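Local coordinates for extracellular ligand-binding receptor (Sphaerobacter thermophilus, PDB 4ZPJ), which probably captures a small-molecule ligand outside the membrane and hands it to an ABC transporter for uptake, and also binds zinc ions, at residues Gln107-Thr112 / Ala134-Ile139; Gly58-Leu63 / Ala125-Ser130. All blocks are in the same frame, centred on the assembly; numbering follows the deposited sequence.

Contact 1. Residues Gln107-Thr112 / Ala134-Ile139. With ZN (zinc ion), chain M.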
loop_
_atom_site.group_PDB
_atom_site.type_symbol
_atom_site.label_atom_id
_atom_site.label_comp_id
_atom_site.label_asym_id
_atom_site.label_seq_id
_atom_site.Cartn_x
_atom_site.Cartn_y
_atom_site.Cartn_z
ATOM N N GLN A 107 -4.951 9.358 20.143
ATOM C CA GLN A 107 -6.295 8.911 19.868
ATOM C C GLN A 107 -6.292 7.455 19.362
ATOM O O GLN A 107 -7.226 6.736 19.631
ATOM C CB GLN A 107 -7.019 9.868 18.892
ATOM C CG GLN A 107 -8.519 9.564 18.706
ATOM C CD GLN A 107 -9.310 10.701 18.057
ATOM O OE1 GLN A 107 -9.072 11.883 18.332
ATOM N NE2 GLN A 107 -10.279 10.350 17.225
ATOM N N ALA A 108 -5.223 7.007 18.687
ATOM C CA ALA A 108 -5.142 5.617 18.206
ATOM C C ALA A 108 -5.105 4.688 19.402
ATOM O O ALA A 108 -5.763 3.657 19.412
ATOM C CB ALA A 108 -3.922 5.394 17.323
ATOM N N ILE A 109 -4.381 5.116 20.427
ATOM C CA ILE A 109 -4.253 4.385 21.689
ATOM C C ILE A 109 -5.573 4.259 22.451
ATOM O O ILE A 109 -5.967 3.167 22.883
ATOM C CB ILE A 109 -3.201 5.083 22.596
ATOM C CG1 ILE A 109 -1.795 4.568 22.261
ATOM C CG2 ILE A 109 -3.484 4.879 24.078
ATOM C CD1 ILE A 109 -0.704 5.591 22.518
ATOM N N THR A 110 -6.234 5.387 22.623
ATOM C CA THR A 110 -7.526 5.441 23.256
ATOM C C THR A 110 -8.502 4.573 22.469
ATOM O O THR A 110 -9.189 3.729 23.010
ATOM C CB THR A 110 -8.053 6.903 23.272
ATOM O OG1 THR A 110 -7.161 7.737 24.041
ATOM C CG2 THR A 110 -9.470 6.963 23.863
ATOM N N LYS A 111 -8.606 4.811 21.183
ATOM C CA LYS A 111 -9.521 4.003 20.386
ATOM C C LYS A 111 -9.226 2.510 20.470
ATOM O O LYS A 111 -10.150 1.718 20.570
ATOM C CB LYS A 111 -9.552 4.496 18.930
ATOM C CG LYS A 111 -10.235 5.872 18.774
ATOM C CD LYS A 111 -11.469 6.034 19.669
ATOM C CE LYS A 111 -12.241 7.310 19.378
ATOM N NZ LYS A 111 -12.960 7.200 18.102
ATOM N N THR A 112 -7.949 2.146 20.435
ATOM C CA THR A 112 -7.560 0.756 20.414
ATOM C C THR A 112 -7.884 0.179 21.763
ATOM O O THR A 112 -8.468 -0.895 21.828
ATOM C CB THR A 112 -6.059 0.582 20.065
ATOM O OG1 THR A 112 -5.816 1.021 18.725
ATOM C CG2 THR A 112 -5.633 -0.850 20.152
ATOM N N ALA A 134 3.134 2.287 15.497
ATOM C CA ALA A 134 4.175 2.243 16.504
ATOM C C ALA A 134 3.591 2.545 17.907
ATOM O O ALA A 134 3.946 1.889 18.904
ATOM C CB ALA A 134 5.299 3.235 16.161
ATOM N N ALA A 135 2.684 3.510 17.989
ATOM C CA ALA A 135 2.098 3.832 19.287
ATOM C C ALA A 135 1.150 2.729 19.811
ATOM O O ALA A 135 1.010 2.592 20.991
ATOM C CB ALA A 135 1.414 5.192 19.247
ATOM N N VAL A 136 0.536 1.895 18.981
ATOM C CA VAL A 136 -0.410 0.862 19.552
ATOM C C VAL A 136 0.126 -0.605 19.560
ATOM O O VAL A 136 -0.488 -1.545 20.123
ATOM C CB VAL A 136 -1.764 0.919 18.821
ATOM C CG1 VAL A 136 -2.376 2.278 18.937
ATOM C CG2 VAL A 136 -1.625 0.534 17.326
ATOM N N ARG A 137 1.291 -0.803 18.961
ATOM C CA ARG A 137 1.858 -2.160 18.787
ATOM C C ARG A 137 1.917 -2.944 20.071
ATOM O O ARG A 137 1.381 -4.073 20.152
ATOM C CB ARG A 137 3.261 -2.070 18.178
ATOM C CG ARG A 137 3.889 -3.423 17.858
ATOM C CD ARG A 137 4.875 -3.778 18.943
ATOM N NE ARG A 137 5.442 -5.087 18.713
ATOM C CZ ARG A 137 5.765 -5.954 19.671
ATOM N NH1 ARG A 137 6.268 -7.144 19.322
ATOM N NH2 ARG A 137 5.590 -5.646 20.954
ATOM N N ASP A 138 2.585 -2.368 21.067
ATOM C CA ASP A 138 2.693 -2.982 22.389
ATOM C C ASP A 138 1.321 -3.280 23.005
ATOM O O ASP A 138 1.137 -4.343 23.592
ATOM C CB ASP A 138 3.606 -2.150 23.331
ATOM C CG ASP A 138 5.115 -2.433 23.093
ATOM O OD1 ASP A 138 5.434 -3.199 22.170
ATOM O OD2 ASP A 138 6.009 -1.921 23.800
ATOM N N ILE A 139 0.340 -2.400 22.825
ATOM C CA ILE A 139 -1.018 -2.668 23.346
ATOM C C ILE A 139 -1.631 -3.889 22.670
ATOM O O ILE A 139 -2.158 -4.782 23.304
ATOM C CB ILE A 139 -1.940 -1.434 23.183
ATOM C CG1 ILE A 139 -1.562 -0.336 24.226
ATOM C CG2 ILE A 139 -3.394 -1.804 23.370
ATOM C CD1 ILE A 139 -1.800 1.079 23.745
HETATM ZN ZN ZN M . 7.734 -1.429 22.535
HETATM O O HOH W 1 8.480 -1.052 24.592
HETATM O O HOH W 2 7.086 -0.838 20.161
#

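Contact 2. Residues Gly58-Leu63 / Ala125-Ser130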
loop_
_atom_site.group_PDB
_atom_site.type_symbol
_atom_site.label_atom_id
_atom_site.label_comp_id
_atom_site.label_asym_id
_atom_site.label_seq_id
_atom_site.Cartn_x
_atom_site.Cartn_y
_atom_site.Cartn_z
ATOM N N GLY A 58 -13.007 -5.238 15.251
ATOM C CA GLY A 58 -12.711 -3.817 15.400
ATOM C C GLY A 58 -12.044 -3.306 14.162
ATOM O O GLY A 58 -11.283 -4.025 13.532
ATOM N N VAL A 59 -12.348 -2.085 13.783
ATOM C CA VAL A 59 -11.652 -1.450 12.690
ATOM C C VAL A 59 -11.177 -0.111 13.174
ATOM O O VAL A 59 -11.996 0.752 13.612
ATOM C CB VAL A 59 -12.593 -1.255 11.498
ATOM C CG1 VAL A 59 -11.887 -0.514 10.350
ATOM C CG2 VAL A 59 -13.133 -2.608 11.066
ATOM N N LEU A 60 -9.866 0.066 13.152
ATOM C CA LEU A 60 -9.265 1.342 13.604
ATOM C C LEU A 60 -8.696 1.988 12.356
ATOM O O LEU A 60 -7.799 1.420 11.702
ATOM C CB LEU A 60 -8.117 1.082 14.580
ATOM C CG LEU A 60 -7.424 2.357 15.106
ATOM C CD1 LEU A 60 -8.291 3.011 16.170
ATOM C CD2 LEU A 60 -6.064 2.060 15.724
ATOM N N LEU A 61 -9.203 3.156 11.986
ATOM C CA LEU A 61 -8.728 3.794 10.755
ATOM C C LEU A 61 -8.626 5.283 10.976
ATOM O O LEU A 61 -9.253 5.819 11.906
ATOM C CB LEU A 61 -9.664 3.438 9.572
ATOM C CG LEU A 61 -9.466 2.028 8.951
ATOM C CD1 LEU A 61 -10.537 1.712 7.907
ATOM C CD2 LEU A 61 -8.103 1.852 8.323
ATOM N N THR A 62 -7.855 5.954 10.119
ATOM C CA THR A 62 -7.853 7.408 10.089
ATOM C C THR A 62 -8.877 7.802 9.091
ATOM O O THR A 62 -8.680 7.564 7.883
ATOM C CB THR A 62 -6.502 8.020 9.685
ATOM O OG1 THR A 62 -5.571 7.787 10.720
ATOM C CG2 THR A 62 -6.631 9.495 9.492
ATOM N N LEU A 63 -9.990 8.382 9.580
ATOM C CA LEU A 63 -11.119 8.622 8.711
ATOM C C LEU A 63 -11.557 10.073 8.608
ATOM O O LEU A 63 -12.519 10.342 7.905
ATOM C CB LEU A 63 -12.318 7.784 9.140
ATOM C CG LEU A 63 -12.170 6.252 9.053
ATOM C CD1 LEU A 63 -13.281 5.592 9.891
ATOM C CD2 LEU A 63 -12.216 5.835 7.606
ATOM N N ALA A 125 -8.672 -4.754 12.472
ATOM C CA ALA A 125 -8.163 -4.499 11.121
ATOM C C ALA A 125 -7.943 -3.012 10.981
ATOM O O ALA A 125 -8.624 -2.216 11.629
ATOM C CB ALA A 125 -9.149 -4.982 10.055
ATOM N N GLY A 126 -6.993 -2.638 10.141
ATOM C CA GLY A 126 -6.819 -1.243 9.802
ATOM C C GLY A 126 -5.417 -0.732 10.081
ATOM O O GLY A 126 -4.404 -1.354 9.622
ATOM N N ILE A 127 -5.384 0.418 10.782
ATOM C CA ILE A 127 -4.202 1.178 11.126
ATOM C C ILE A 127 -3.598 1.931 9.953
ATOM O O ILE A 127 -2.840 1.376 9.095
ATOM C CB ILE A 127 -3.136 0.344 11.796
ATOM C CG1 ILE A 127 -3.770 -0.516 12.908
ATOM C CG2 ILE A 127 -2.054 1.299 12.293
ATOM C CD1 ILE A 127 -2.754 -1.295 13.719
ATOM N N THR A 128 -3.944 3.207 9.895
ATOM C CA THR A 128 -3.637 3.992 8.742
ATOM C C THR A 128 -2.203 4.513 8.781
ATOM O O THR A 128 -1.509 4.345 7.826
ATOM C CB THR A 128 -4.660 5.142 8.593
ATOM O OG1 THR A 128 -5.958 4.560 8.539
ATOM C CG2 THR A 128 -4.417 5.979 7.312
ATOM N N LEU A 129 -1.771 5.137 9.872
ATOM C CA LEU A 129 -0.447 5.814 9.893
ATOM C C LEU A 129 0.612 5.014 10.648
ATOM O O LEU A 129 0.310 4.356 11.667
ATOM C CB LEU A 129 -0.559 7.203 10.506
ATOM C CG LEU A 129 -1.505 8.160 9.748
ATOM C CD1 LEU A 129 -1.555 9.519 10.422
ATOM C CD2 LEU A 129 -1.135 8.308 8.269
ATOM N N SER A 130 1.847 5.084 10.151
ATOM C CA SER A 130 2.961 4.403 10.778
ATOM C C SER A 130 3.177 4.875 12.181
ATOM O O SER A 130 3.439 4.057 13.061
ATOM C CB SER A 130 4.269 4.606 9.985
ATOM O OG SER A 130 4.190 3.985 8.711
#

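Contact 1. Residues Gln107-Thr112 / Ala134-Ile139
Val136 meets helix 105-117 with CG1, which lies 3.8 Å from Ala108 CB and 3.7 Å from Thr112 OG1, residues one turn apart. Beside it, Ile109 CG1 meets Ile139 CD1 at 3.8 Å, the two side chains crossing at about a right angle, while Ile109 CD1 reaches on to Ala135 CB (3.9 Å). Thr112 adds its methyl CG2 against Ile139 CG2. Its hydroxyl is turned back to its own helix: with OG1 beside the backbone N (chi1 -65°), it hydrogen-bonds Ala108 O at 2.7 Å, on the opposite face of that carbonyl plane from Thr112 N, so one oxygen is gripped twice. The axes of the two short segments approach to 8.9 Å and run at 29°, a nearly parallel pair. Further out, Asp138 looks off the interface: OD2 binds a zinc ion at 2.2 Å alongside two waters, and OD1 pairs with Arg137 NH2 in a salt bridge. Arg137 is steadied by the carbonyls of Met163 and Arg164. The chemistry is thus divided: aliphatic groups join the helices, a buried hydroxyl is satisfied internally, and the metal, with the arginine, probably keeps the Asp138 carboxylate ionised.

Contact 2. Residues Gly58-Leu63 / Ala125-Ser130
Leu60 is gripped by segment 125-130 through both backbone N and O: its N donates to Ala125 O at 3.0 Å, and its O receives Ile127 N at 2.8 Å in an almost straight bond (178° at the hydrogen). Ala125 N adds a third rung, to Gly58 O. These bonds pair strands 55-61 and 123-126 in parallel, as neighbours in the central sheet of one lobe of a periplasmic binding protein. The tight point is Gly126. Its CA sits 3.4 Å from Leu60 O in a CA-H...O contact and against Leu61 CD2; a side chain here would run into Leu60 O and, at these backbone angles, also press on the carbonyl of Ala125. Past the strands, Thr128 continues the ladder with its side chain. OG1 lies beside its own backbone N (chi1 -56°), where it accepts Thr62 N at 2.8 Å and meets Leu61 CD2 at 3.5 Å. Thr62 and Thr128 cross at about a right angle, Thr62 OG1 lying 3.5 Å from Thr128 CB while making its hydrogen bond with Ser101 OG. A valine in place of Thr128 would probably leave the Thr62 amide without its acceptor, a methyl pressed against it, and weaken the hold between the loops. Packing is looser beside the ladder, where Leu60 CD2 comes no nearer than 4.5 Å to Ile127 CG1, and at the far end, where partly exposed Leu129, just ahead of helix 130-142, brings only CG within 4.2 Å of Thr62 OG1. The loops leave the C-terminal ends of parallel strands, where loops of this family commonly line the ligand cleft. The chemistry implies a backbone ladder that gives way to a side-chain acceptor, keeping the loops paired after the sheet ends.

Contacts 1 and 2, with centres about 10 Å apart, are two layers of one alpha/beta lobe. Leu60 joins them: its CD2 lies 3.2 Å from Thr112 OG1 and its CD1 3.4 Å from Lys111 CB, so helix 105-117 packs on the strand of contact 2 through this side chain. More loosely, Val136 CG2 meets Ile127 CD1 at 4.2 Å. Strand 92-100, helix 105-117 and strand 123-126 form a beta-alpha-beta crossover that steps over strand 55-61, and helix 130-142 follows. Lys111 also hydrogen-bonds Glu99, a zinc-binding residue, and the Leu60 side chain is about 9 Å from a bound zinc ion, distinct from the zinc held by Asp138.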